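Local coordinates for defective in germ line development protein 3, isoform a (Caenorhabditis elegans, PDB 3N89) that probably acts in RNA regulation during germ-line development, with four KH domains that form a globular platform, at residues E37-Y41 and A81-T85; T107-A111 and N185-H189; L164-K169 and I245-L249; I255-L259 and S320-N324; I261-F265 and L328-Y332. One frame throughout, in Å; residues are numbered along the deposited sequence.

Contact 1. Residues E37-Y41 and A81-T85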
# COMPACT_ATOMS: atom_id res chain seq x y z
N GLU A 37 -0.39 -6.44 -0.19
CA GLU A 37 0.27 -7.74 -0.27
C GLU A 37 -0.69 -8.93 -0.37
O GLU A 37 -1.41 -9.24 0.58
CB GLU A 37 1.18 -7.90 0.94
CG GLU A 37 2.02 -6.67 1.18
CD GLU A 37 3.04 -6.87 2.28
OE1 GLU A 37 3.97 -7.68 2.09
OE2 GLU A 37 2.90 -6.21 3.33
N SER A 38 -0.66 -9.60 -1.53
CA SER A 38 -1.54 -10.74 -1.82
C SER A 38 -1.62 -11.83 -0.76
O SER A 38 -2.63 -12.53 -0.67
CB SER A 38 -1.13 -11.38 -3.16
OG SER A 38 0.17 -11.94 -3.09
N GLN A 39 -0.55 -12.00 0.01
CA GLN A 39 -0.50 -13.02 1.05
C GLN A 39 -1.54 -12.77 2.15
O GLN A 39 -1.78 -13.62 3.01
CB GLN A 39 0.90 -13.06 1.67
CG GLN A 39 1.36 -11.72 2.23
CD GLN A 39 2.77 -11.76 2.78
OE1 GLN A 39 3.07 -12.51 3.72
NE2 GLN A 39 3.66 -10.95 2.20
N TYR A 40 -2.17 -11.60 2.10
CA TYR A 40 -3.18 -11.22 3.08
C TYR A 40 -4.56 -11.09 2.45
O TYR A 40 -5.53 -10.77 3.14
CB TYR A 40 -2.79 -9.90 3.74
CG TYR A 40 -1.45 -9.91 4.43
CD1 TYR A 40 -1.22 -10.74 5.53
CD2 TYR A 40 -0.40 -9.11 3.98
CE1 TYR A 40 0.02 -10.77 6.16
CE2 TYR A 40 0.85 -9.14 4.60
CZ TYR A 40 1.05 -9.97 5.69
OH TYR A 40 2.29 -10.03 6.30
N TYR A 41 -4.67 -11.32 1.15
CA TYR A 41 -5.96 -11.19 0.50
C TYR A 41 -7.03 -12.01 1.19
O TYR A 41 -8.11 -11.51 1.50
CB TYR A 41 -5.87 -11.56 -0.99
CG TYR A 41 -5.22 -10.48 -1.83
CD1 TYR A 41 -5.03 -9.19 -1.31
CD2 TYR A 41 -4.78 -10.73 -3.14
CE1 TYR A 41 -4.42 -8.20 -2.06
CE2 TYR A 41 -4.16 -9.73 -3.90
CZ TYR A 41 -3.99 -8.47 -3.35
OH TYR A 41 -3.36 -7.47 -4.06
N ALA A 81 -0.23 -6.85 -10.33
CA ALA A 81 -0.22 -8.09 -9.55
C ALA A 81 -0.86 -7.94 -8.17
O ALA A 81 -1.58 -8.83 -7.71
CB ALA A 81 1.21 -8.58 -9.39
N GLN A 82 -0.63 -6.81 -7.52
CA GLN A 82 -1.17 -6.60 -6.18
C GLN A 82 -1.88 -5.27 -6.01
O GLN A 82 -1.88 -4.70 -4.92
CB GLN A 82 -0.04 -6.69 -5.15
CG GLN A 82 0.68 -8.02 -5.17
CD GLN A 82 1.70 -8.15 -4.07
OE1 GLN A 82 2.68 -7.41 -4.02
NE2 GLN A 82 1.49 -9.12 -3.18
N GLN A 83 -2.52 -4.79 -7.08
CA GLN A 83 -3.21 -3.52 -7.02
C GLN A 83 -4.69 -3.66 -6.72
O GLN A 83 -5.41 -4.39 -7.39
CB GLN A 83 -3.04 -2.77 -8.34
CG GLN A 83 -2.87 -1.27 -8.19
CD GLN A 83 -2.44 -0.61 -9.48
OE1 GLN A 83 -3.26 -0.29 -10.33
NE2 GLN A 83 -1.13 -0.43 -9.64
N VAL A 84 -5.11 -2.94 -5.68
CA VAL A 84 -6.50 -2.94 -5.25
C VAL A 84 -7.11 -1.59 -5.58
O VAL A 84 -6.49 -0.55 -5.35
CB VAL A 84 -6.61 -3.20 -3.75
CG1 VAL A 84 -7.81 -2.47 -3.16
CG2 VAL A 84 -6.74 -4.70 -3.51
N THR A 85 -8.32 -1.60 -6.11
CA THR A 85 -8.99 -0.35 -6.46
C THR A 85 -10.20 -0.08 -5.57
O THR A 85 -10.93 -0.99 -5.19
CB THR A 85 -9.45 -0.36 -7.91
OG1 THR A 85 -10.45 -1.37 -8.08
CG2 THR A 85 -8.29 -0.66 -8.84
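Gln82 and Tyr41 carry this contact between the 3-10 turn after strand 29-35 and the start of strand 83-87, two parts of the first KH domain. The polar meeting is made by Gln82. Its CG stands beside the backbone N (chi1 -59°) and the chain is extended from there, which carries the carboxamide across to the turn, with CD 3.8 Å from the backbone N of Ser38 and 4.1 Å from CA of Glu37. With an alanine here the extended arm is gone, and the turn at Ser38 would probably lose its polar neighbour and face a gap toward the strand.

The aromatic part belongs to Tyr41. Gln82 CA lies at the ring edge, 3.2 Å from Tyr41 OH, while Val84 CG2 comes in obliquely, 4.4 Å from Tyr41 CE1. Within the turn, Ser38 CA sits over the centre of one ring face, 3.4 Å above it.

Backbone bonds set the turn itself: Tyr40 N donates to Glu37 O at 2.9 Å and Tyr41 N to Ser38 O at 3.0 Å. Glu37 turns its carboxylate elsewhere, to the N of Thr191. The chemistry is thus mixed: the one side chain of Gln82 bridges to the Ser38 turn, while Tyr41 sets a phenol against the backbone of Gln82 just ahead of the strand and its ring near Val84, so that polar and apolar contacts stand side by side.

Contact 2. Residues T107-A111 and N185-H189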
# COMPACT_ATOMS: atom_id res chain seq x y z
N THR A 107 2.26 -9.91 9.08
CA THR A 107 2.84 -11.04 9.80
C THR A 107 4.31 -10.82 10.16
O THR A 107 5.05 -10.17 9.42
CB THR A 107 2.73 -12.33 8.95
OG1 THR A 107 1.35 -12.67 8.78
CG2 THR A 107 3.47 -13.48 9.63
N VAL A 108 4.70 -11.35 11.31
CA VAL A 108 6.08 -11.25 11.80
C VAL A 108 6.49 -12.61 12.36
O VAL A 108 5.67 -13.31 12.94
CB VAL A 108 6.22 -10.17 12.90
CG1 VAL A 108 7.62 -10.21 13.49
CG2 VAL A 108 5.94 -8.80 12.33
N PHE A 109 7.75 -12.97 12.19
CA PHE A 109 8.25 -14.26 12.67
C PHE A 109 9.30 -14.08 13.77
O PHE A 109 10.20 -13.26 13.65
CB PHE A 109 8.87 -15.06 11.52
CG PHE A 109 7.91 -15.35 10.39
CD1 PHE A 109 7.47 -14.33 9.55
CD2 PHE A 109 7.46 -16.65 10.17
CE1 PHE A 109 6.58 -14.61 8.51
CE2 PHE A 109 6.58 -16.94 9.13
CZ PHE A 109 6.14 -15.92 8.29
N MET A 110 9.18 -14.86 14.84
CA MET A 110 10.13 -14.79 15.94
C MET A 110 11.01 -16.04 15.94
O MET A 110 10.53 -17.16 15.74
CB MET A 110 9.39 -14.66 17.27
CG MET A 110 10.27 -14.17 18.41
SD MET A 110 9.49 -14.36 20.02
CE MET A 110 8.11 -13.23 19.88
N ALA A 111 12.31 -15.85 16.17
CA ALA A 111 13.25 -16.96 16.21
C ALA A 111 13.14 -17.67 17.55
O ALA A 111 13.38 -17.07 18.60
CB ALA A 111 14.68 -16.43 16.00
N ASN A 185 15.76 -11.12 16.53
CA ASN A 185 14.89 -12.27 16.68
C ASN A 185 13.58 -12.14 15.90
O ASN A 185 12.67 -12.95 16.07
CB ASN A 185 14.59 -12.47 18.17
CG ASN A 185 14.38 -13.92 18.55
OD1 ASN A 185 13.35 -14.28 19.13
ND2 ASN A 185 15.36 -14.76 18.25
N PHE A 186 13.48 -11.12 15.06
CA PHE A 186 12.26 -10.90 14.27
C PHE A 186 12.51 -10.69 12.79
O PHE A 186 13.45 -9.99 12.39
CB PHE A 186 11.49 -9.71 14.83
CG PHE A 186 10.80 -10.00 16.14
CD1 PHE A 186 9.56 -10.61 16.16
CD2 PHE A 186 11.42 -9.69 17.34
CE1 PHE A 186 8.93 -10.91 17.37
CE2 PHE A 186 10.80 -9.98 18.55
CZ PHE A 186 9.55 -10.59 18.56
N THR A 187 11.65 -11.27 11.96
CA THR A 187 11.77 -11.16 10.52
C THR A 187 10.41 -10.92 9.87
O THR A 187 9.43 -11.59 10.21
CB THR A 187 12.34 -12.46 9.92
OG1 THR A 187 13.56 -12.80 10.59
CG2 THR A 187 12.62 -12.27 8.43
N LEU A 188 10.36 -9.97 8.94
CA LEU A 188 9.13 -9.66 8.22
C LEU A 188 9.38 -9.80 6.73
O LEU A 188 10.40 -9.34 6.21
CB LEU A 188 8.63 -8.25 8.51
CG LEU A 188 7.36 -7.88 7.71
CD1 LEU A 188 6.27 -7.40 8.66
CD2 LEU A 188 7.68 -6.84 6.66
N HIS A 189 8.43 -10.42 6.04
CA HIS A 189 8.53 -10.63 4.60
C HIS A 189 7.57 -9.74 3.82
O HIS A 189 6.37 -10.03 3.75
CB HIS A 189 8.28 -12.10 4.29
CG HIS A 189 9.34 -13.01 4.82
ND1 HIS A 189 9.07 -14.10 5.61
CD2 HIS A 189 10.69 -13.01 4.63
CE1 HIS A 189 10.20 -14.73 5.89
NE2 HIS A 189 11.19 -14.09 5.31
O HOH W 1 5.49 -11.41 7.33
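The Phe186 ring has Met110 CG over one face, 4.0 Å from CG to the ring centroid, and Val108 CG1 at its edge. Phe109, pointing to the other side of the sheet, has Thr187 O at its ring edge, 3.4 Å from CD1, and takes the edge of His189 toward its face in an offset edge-to-face pair with centroids 5.4 Å apart. All this decorates an antiparallel strand pairing in which the first strand of the second KH domain and the first strand of the third run edge to edge, fusing two KH sheets into one of six strands.

Met110 and Phe186 form a non-hydrogen-bonded pair and lie side by side on the face under helices 161-175 and 245-257. Met110 extends with CG anti to N (chi1 -163°) and then bends at chi3, curling CE back against Phe186 CZ. Its sulfur stands obliquely to the ring, 4.9 Å from SD to the centroid, a Met-aromatic contact. Replacing Phe186 by an alanine would probably leave Met110 and Val108 without their shared aromatic partner and open a gap beneath the helices.

The backbones are joined by three bonds. Phe109 and Thr187 exchange two, Phe109 N to Thr187 O at 2.9 Å and Thr187 N to Phe109 O at 3.0 Å. The third is Ala111 N to Asn185 O, 2.9 Å, with the donor tilted 30° from the carbonyl plane.

Contact 3. Residues L164-K169 and I245-L249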
# COMPACT_ATOMS: atom_id res chain seq x y z
N LEU A 164 -0.15 -6.71 19.39
CA LEU A 164 0.79 -7.71 18.90
C LEU A 164 2.16 -7.56 19.53
O LEU A 164 2.72 -8.54 20.03
CB LEU A 164 0.91 -7.63 17.37
CG LEU A 164 1.76 -8.73 16.71
CD1 LEU A 164 1.26 -8.96 15.30
CD2 LEU A 164 3.23 -8.34 16.72
N ILE A 165 2.71 -6.35 19.51
CA ILE A 165 4.02 -6.12 20.11
C ILE A 165 4.07 -6.63 21.55
O ILE A 165 4.96 -7.39 21.92
CB ILE A 165 4.39 -4.63 20.10
CG1 ILE A 165 4.49 -4.13 18.65
CG2 ILE A 165 5.69 -4.42 20.84
CD1 ILE A 165 4.98 -2.70 18.50
N GLU A 166 3.10 -6.22 22.36
CA GLU A 166 3.04 -6.63 23.76
C GLU A 166 3.08 -8.16 23.87
O GLU A 166 3.93 -8.72 24.58
CB GLU A 166 1.77 -6.08 24.41
CG GLU A 166 1.74 -4.56 24.50
CD GLU A 166 2.57 -4.02 25.66
OE1 GLU A 166 2.00 -3.74 26.74
OE2 GLU A 166 3.80 -3.89 25.49
N ALA A 167 2.17 -8.83 23.18
CA ALA A 167 2.13 -10.29 23.21
C ALA A 167 3.53 -10.83 22.91
O ALA A 167 3.99 -11.78 23.53
CB ALA A 167 1.13 -10.82 22.20
N ALA A 168 4.19 -10.22 21.93
CA ALA A 168 5.54 -10.62 21.56
C ALA A 168 6.50 -10.40 22.72
O ALA A 168 7.15 -11.33 23.18
CB ALA A 168 6.00 -9.84 20.33
N LYS A 169 6.59 -9.16 23.20
CA LYS A 169 7.48 -8.83 24.31
C LYS A 169 7.17 -9.62 25.58
O LYS A 169 8.06 -9.82 26.42
CB LYS A 169 7.44 -7.33 24.60
CG LYS A 169 8.12 -6.50 23.52
CD LYS A 169 7.94 -5.01 23.69
CE LYS A 169 8.77 -4.28 22.63
NZ LYS A 169 8.54 -2.81 22.59
N ILE A 245 11.36 -6.24 17.28
CA ILE A 245 9.98 -6.05 16.86
C ILE A 245 9.62 -4.60 16.53
O ILE A 245 9.03 -4.34 15.49
CB ILE A 245 9.00 -6.62 17.91
CG1 ILE A 245 7.56 -6.40 17.46
CG2 ILE A 245 9.26 -5.99 19.27
CD1 ILE A 245 7.25 -7.00 16.11
N ASP A 246 9.96 -3.66 17.41
CA ASP A 246 9.62 -2.25 17.17
C ASP A 246 10.24 -1.67 15.90
O ASP A 246 9.57 -0.95 15.15
CB ASP A 246 10.03 -1.39 18.37
CG ASP A 246 9.19 -1.66 19.59
OD1 ASP A 246 7.97 -1.35 19.55
OD2 ASP A 246 9.73 -2.17 20.59
N ASN A 247 11.52 -1.96 15.66
CA ASN A 247 12.20 -1.44 14.48
C ASN A 247 11.63 -2.01 13.18
O ASN A 247 11.42 -1.28 12.21
CB ASN A 247 13.70 -1.75 14.57
CG ASN A 247 14.33 -1.21 15.83
OD1 ASN A 247 13.76 -1.31 16.92
ND2 ASN A 247 15.54 -0.66 15.70
N VAL A 248 11.38 -3.32 13.16
CA VAL A 248 10.85 -3.96 11.97
C VAL A 248 9.54 -3.33 11.51
O VAL A 248 9.39 -2.95 10.34
CB VAL A 248 10.62 -5.47 12.18
CG1 VAL A 248 10.21 -6.11 10.87
CG2 VAL A 248 11.88 -6.11 12.71
N LEU A 249 8.58 -3.21 12.43
CA LEU A 249 7.30 -2.62 12.08
C LEU A 249 7.48 -1.16 11.65
O LEU A 249 6.56 -0.56 11.09
CB LEU A 249 6.32 -2.72 13.27
CG LEU A 249 6.02 -4.14 13.78
CD1 LEU A 249 4.85 -4.09 14.75
CD2 LEU A 249 5.67 -5.08 12.61
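Ile165 reaches toward Ile245 and Leu249 between two helices that belong to neighbouring KH domains, the second and the third, and lie together on the joint six-stranded sheet. The short segments run nearly antiparallel, at 149° between their directions, with axes 11.1 Å apart at closest approach, so that side chains rather than backbones fill the space between.

Followed outward, Ile165 leaves the helix with CB turned toward its neighbour. CG1, beside the backbone N (chi1 -63°), is the branch that meets the apolar side chains, 4.0 Å from Ile245 CG1 and 3.9 Å from Leu249 CD1; the Ile165 and Leu249 chains slide past each other in opposite directions. The other branch, CG2, approaches the carboxylate of Asp246 at OD1. At the tip, CD1 lies between that same oxygen and the methyl CD1 of Leu249.

One turn further on, Lys169 runs extended alongside Ile245, laying CE against Ile245 CG2 at 3.8 Å before its ammonium group forms a salt bridge to Asp246 OD2. The modelled length of that bridge is too short to be trusted at this resolution. Nearer the sheet, Leu164 CD2 meets Ile245 CD1 at 4.3 Å.

Contact 4. Residues I255-L259 and S320-N324; sequences IMDLL and SKEFN
The joint between the third and fourth KH domains is built here, where Asp257, Leu258 and Leu259, at the place where helix 245-257 gives way to the loop before strand 260-268, meet Lys321, the last residue of strand 311-321, and Glu322 and Phe323 of the short 3-10 turn that leads on to helix 325-335. Three successive carbonyls of the first segment each take a donor from the second. Asp257 O accepts the backbone N of Phe323 at 3.2 Å, Leu259 O accepts that of Glu322 at 2.8 Å, nearly straight at 173°, and Leu258 O receives Lys321 NZ at 3.2 Å, in the carbonyl plane.

The lysine gets there by lying alongside Leu258, CD 4.1 Å from Leu258 CD2, and bending at its last torsion (chi4 -57°), which swings the ammonium back onto the carbonyl. That group also bonds the O of Gln199, so two backbone oxygens share this buried charge.

The contact lies where the C-terminal part of a helix of the third KH domain meets the end of strand 311-321, an element of the fourth, and the chain goes straight on into strand 260-268, where Ile261 bonds the backbone of Ser320. Phe323 CG sits between N and the carbonyl carbon (chi1 85°), which brings the ring edge to Asp257 O, 3.0 Å from CD2. Asn324 CB rests over the centre of one face, and His356 makes an edge-to-face pair. The carboxylate of Glu322 has its polar partners elsewhere, a salt bridge with Arg101 and a hydrogen bond with Tyr350.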
# COMPACT_ATOMS: atom_id res chain seq x y z
N ILE A 255 8.83 1.44 4.17
CA ILE A 255 8.77 0.76 2.88
C ILE A 255 7.41 1.07 2.27
O ILE A 255 7.32 1.50 1.13
CB ILE A 255 8.90 -0.78 3.03
CG1 ILE A 255 10.28 -1.15 3.58
CG2 ILE A 255 8.69 -1.44 1.67
CD1 ILE A 255 10.51 -2.66 3.74
N MET A 256 6.34 0.87 3.05
CA MET A 256 4.99 1.15 2.56
C MET A 256 4.75 2.62 2.20
O MET A 256 3.87 2.91 1.40
CB MET A 256 3.93 0.70 3.58
CG MET A 256 3.85 -0.80 3.79
SD MET A 256 2.20 -1.35 4.34
CE MET A 256 1.86 -0.16 5.68
N ASP A 257 5.50 3.54 2.80
CA ASP A 257 5.32 4.95 2.46
C ASP A 257 5.77 5.18 1.02
O ASP A 257 5.42 6.18 0.40
CB ASP A 257 6.15 5.86 3.38
CG ASP A 257 5.52 6.09 4.75
OD1 ASP A 257 4.28 6.03 4.88
OD2 ASP A 257 6.29 6.36 5.69
N LEU A 258 6.56 4.24 0.49
CA LEU A 258 7.09 4.36 -0.87
C LEU A 258 6.19 3.78 -1.96
O LEU A 258 6.36 4.09 -3.14
CB LEU A 258 8.47 3.69 -0.97
CG LEU A 258 9.64 4.34 -0.22
CD1 LEU A 258 10.93 3.58 -0.50
CD2 LEU A 258 9.78 5.78 -0.65
N LEU A 259 5.25 2.93 -1.56
CA LEU A 259 4.32 2.31 -2.49
C LEU A 259 3.61 3.38 -3.32
O LEU A 259 3.15 4.38 -2.77
CB LEU A 259 3.27 1.50 -1.73
CG LEU A 259 3.70 0.13 -1.21
CD1 LEU A 259 2.60 -0.43 -0.34
CD2 LEU A 259 3.99 -0.80 -2.39
N SER A 320 1.62 9.56 -7.56
CA SER A 320 2.55 10.00 -6.53
C SER A 320 2.74 8.81 -5.60
O SER A 320 2.09 7.78 -5.78
CB SER A 320 1.96 11.16 -5.74
OG SER A 320 2.95 11.81 -4.96
N LYS A 321 3.65 8.93 -4.63
CA LYS A 321 3.86 7.84 -3.68
C LYS A 321 2.91 8.04 -2.51
O LYS A 321 2.63 9.17 -2.13
CB LYS A 321 5.32 7.81 -3.21
CG LYS A 321 6.30 7.39 -4.31
CD LYS A 321 7.73 7.34 -3.82
CE LYS A 321 8.65 6.77 -4.90
NZ LYS A 321 8.21 5.40 -5.35
N GLU A 322 2.39 6.93 -1.97
CA GLU A 322 1.43 6.97 -0.87
C GLU A 322 1.65 8.06 0.18
O GLU A 322 0.79 8.90 0.39
CB GLU A 322 1.37 5.62 -0.15
CG GLU A 322 -0.03 4.97 -0.20
CD GLU A 322 -0.27 3.98 0.91
OE1 GLU A 322 0.56 3.07 1.10
OE2 GLU A 322 -1.30 4.11 1.60
N PHE A 323 2.82 8.03 0.82
CA PHE A 323 3.14 8.99 1.87
C PHE A 323 2.82 10.42 1.49
O PHE A 323 2.51 11.24 2.35
CB PHE A 323 4.62 8.87 2.25
CG PHE A 323 5.54 9.67 1.38
CD1 PHE A 323 5.87 10.98 1.70
CD2 PHE A 323 6.08 9.11 0.22
CE1 PHE A 323 6.72 11.72 0.89
CE2 PHE A 323 6.93 9.85 -0.59
CZ PHE A 323 7.25 11.16 -0.26
N ASN A 324 2.88 10.71 0.20
CA ASN A 324 2.63 12.05 -0.31
C ASN A 324 1.17 12.26 -0.72
O ASN A 324 0.83 13.22 -1.42
CB ASN A 324 3.57 12.29 -1.50
CG ASN A 324 3.76 13.76 -1.82
OD1 ASN A 324 3.56 14.62 -0.96
ND2 ASN A 324 4.16 14.04 -3.04

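Contact 5. Residues I261-F265 and L328-Y332; sequences ISMCF and LYTAY
Strand 261-265 and helix segment 328-332 run almost the same way, their directions 22° apart and their axes 10.3 Å at closest approach, with Met263 and Tyr332 bridging the space. This is helix-on-sheet packing as in the KH fold, where helices lie on one face of an antiparallel sheet; here it is the fourth KH domain. The alternation of the strand directs Ile261, Met263 and Phe265 toward the helix, which answers with Leu328 and Tyr332 from one side of its surface, one turn apart.

Tyr332 is the aromatic hub. Its CG is anti to N (chi1 177°), which sends the ring out from the helix toward the sheet, where it is engaged in two ways across the contact. Its edge points at the face of Phe265 in a T-shaped pair, planes at 88° and centroids 5.1 Å apart, with CE1 above the middle of the Phe265 ring. Over a face of Tyr332 lies the methyl of Met263, CE being 3.7 Å from the ring centroid, a CH-pi contact. Met263 bends at chi3 to put it there, and SD stands farther above the same ring, at 5.1 Å from its centroid, as a Met-aromatic contact. The same CE touches Leu328 CD2 at 4.0 Å, so one methyl is shared between helix residues a turn apart.

The polar tips lie elsewhere: Tyr332 OH bonds the O of Pro27, and Tyr329 OH bonds Asp94. Phe90 stacks with the Tyr332 ring, while Val30 also touches it. At the start of the strand, Ile261 CG2 packs against Leu328 CD1 at 3.9 Å.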
# COMPACT_ATOMS: atom_id res chain seq x y z
N ILE A 261 0.73 5.31 -5.62
CA ILE A 261 -0.70 5.50 -5.43
C ILE A 261 -1.20 6.37 -6.58
O ILE A 261 -0.45 7.20 -7.10
CB ILE A 261 -0.97 6.21 -4.07
CG1 ILE A 261 -2.41 6.00 -3.64
CG2 ILE A 261 -0.67 7.71 -4.18
CD1 ILE A 261 -2.64 6.37 -2.18
N SER A 262 -2.45 6.20 -6.98
CA SER A 262 -3.00 7.01 -8.06
C SER A 262 -4.51 7.05 -7.98
O SER A 262 -5.13 6.13 -7.46
CB SER A 262 -2.58 6.45 -9.42
OG SER A 262 -3.27 5.24 -9.69
N MET A 263 -5.09 8.12 -8.52
CA MET A 263 -6.54 8.28 -8.51
C MET A 263 -7.02 8.66 -9.90
O MET A 263 -6.55 9.64 -10.47
CB MET A 263 -6.91 9.36 -7.51
CG MET A 263 -8.39 9.47 -7.25
SD MET A 263 -8.66 10.68 -5.96
CE MET A 263 -8.42 12.19 -6.87
N CYS A 264 -7.97 7.90 -10.43
CA CYS A 264 -8.50 8.18 -11.76
C CYS A 264 -9.90 8.78 -11.74
O CYS A 264 -10.64 8.66 -10.76
CB CYS A 264 -8.50 6.89 -12.60
SG CYS A 264 -6.89 6.06 -12.69
N PHE A 265 -10.26 9.44 -12.84
CA PHE A 265 -11.57 10.05 -13.02
C PHE A 265 -11.66 10.74 -14.37
O PHE A 265 -10.64 11.02 -15.01
CB PHE A 265 -11.87 11.08 -11.92
CG PHE A 265 -10.90 12.23 -11.87
CD1 PHE A 265 -9.65 12.08 -11.27
CD2 PHE A 265 -11.23 13.47 -12.41
CE1 PHE A 265 -8.75 13.15 -11.21
CE2 PHE A 265 -10.34 14.54 -12.35
CZ PHE A 265 -9.10 14.38 -11.75
N LEU A 328 -1.66 14.84 -3.06
CA LEU A 328 -2.41 14.38 -4.23
C LEU A 328 -3.78 15.06 -4.23
O LEU A 328 -4.19 15.66 -5.24
CB LEU A 328 -2.57 12.86 -4.19
CG LEU A 328 -3.35 12.13 -5.30
CD1 LEU A 328 -3.05 10.64 -5.23
CD2 LEU A 328 -4.85 12.38 -5.14
N TYR A 329 -4.50 14.97 -3.12
CA TYR A 329 -5.82 15.60 -3.03
C TYR A 329 -5.74 17.09 -3.38
O TYR A 329 -6.59 17.61 -4.11
CB TYR A 329 -6.42 15.39 -1.63
CG TYR A 329 -6.67 13.93 -1.28
CD1 TYR A 329 -6.84 12.96 -2.27
CD2 TYR A 329 -6.78 13.53 0.05
CE1 TYR A 329 -7.12 11.63 -1.94
CE2 TYR A 329 -7.06 12.20 0.39
CZ TYR A 329 -7.23 11.26 -0.61
OH TYR A 329 -7.52 9.96 -0.27
N THR A 330 -4.73 17.78 -2.86
CA THR A 330 -4.57 19.21 -3.16
C THR A 330 -4.50 19.40 -4.67
O THR A 330 -5.13 20.31 -5.23
CB THR A 330 -3.28 19.77 -2.55
OG1 THR A 330 -3.34 19.66 -1.12
CG2 THR A 330 -3.09 21.23 -2.94
N ALA A 331 -3.73 18.53 -5.33
CA ALA A 331 -3.58 18.59 -6.77
C ALA A 331 -4.95 18.37 -7.40
O ALA A 331 -5.30 18.99 -8.41
CB ALA A 331 -2.60 17.53 -7.24
N TYR A 332 -5.73 17.48 -6.80
CA TYR A 332 -7.06 17.17 -7.28
C TYR A 332 -7.96 18.40 -7.19
O TYR A 332 -8.59 18.80 -8.17
CB TYR A 332 -7.66 16.03 -6.45
CG TYR A 332 -9.07 15.66 -6.82
CD1 TYR A 332 -9.36 15.08 -8.05
CD2 TYR A 332 -10.12 15.86 -5.93
CE1 TYR A 332 -10.66 14.70 -8.38
CE2 TYR A 332 -11.43 15.49 -6.25
CZ TYR A 332 -11.69 14.91 -7.47
OH TYR A 332 -12.96 14.52 -7.77

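Contacts 2, 4 and 5 are buried, whereas contacts 1 and 3 are only partly so. Contact 2 combines backbone pairing with aromatic and apolar side chains where the second and third KH domains join, and contact 3 lies beside it, where helices of the same two domains meet with hydrophobic packing and a lysine-aspartate salt bridge between partly exposed residues. Contact 4 takes up the far end of helix 245-257 and replaces that packing by backbone and lysine bonds; it touches contact 5, an apolar and aromatic layer within one domain. Contacts 1, 4 and 5 reach the seven-stranded sheet, contact 2 the six-stranded one. Contacts 2 and 5 lie on opposite sides of the chain's centre.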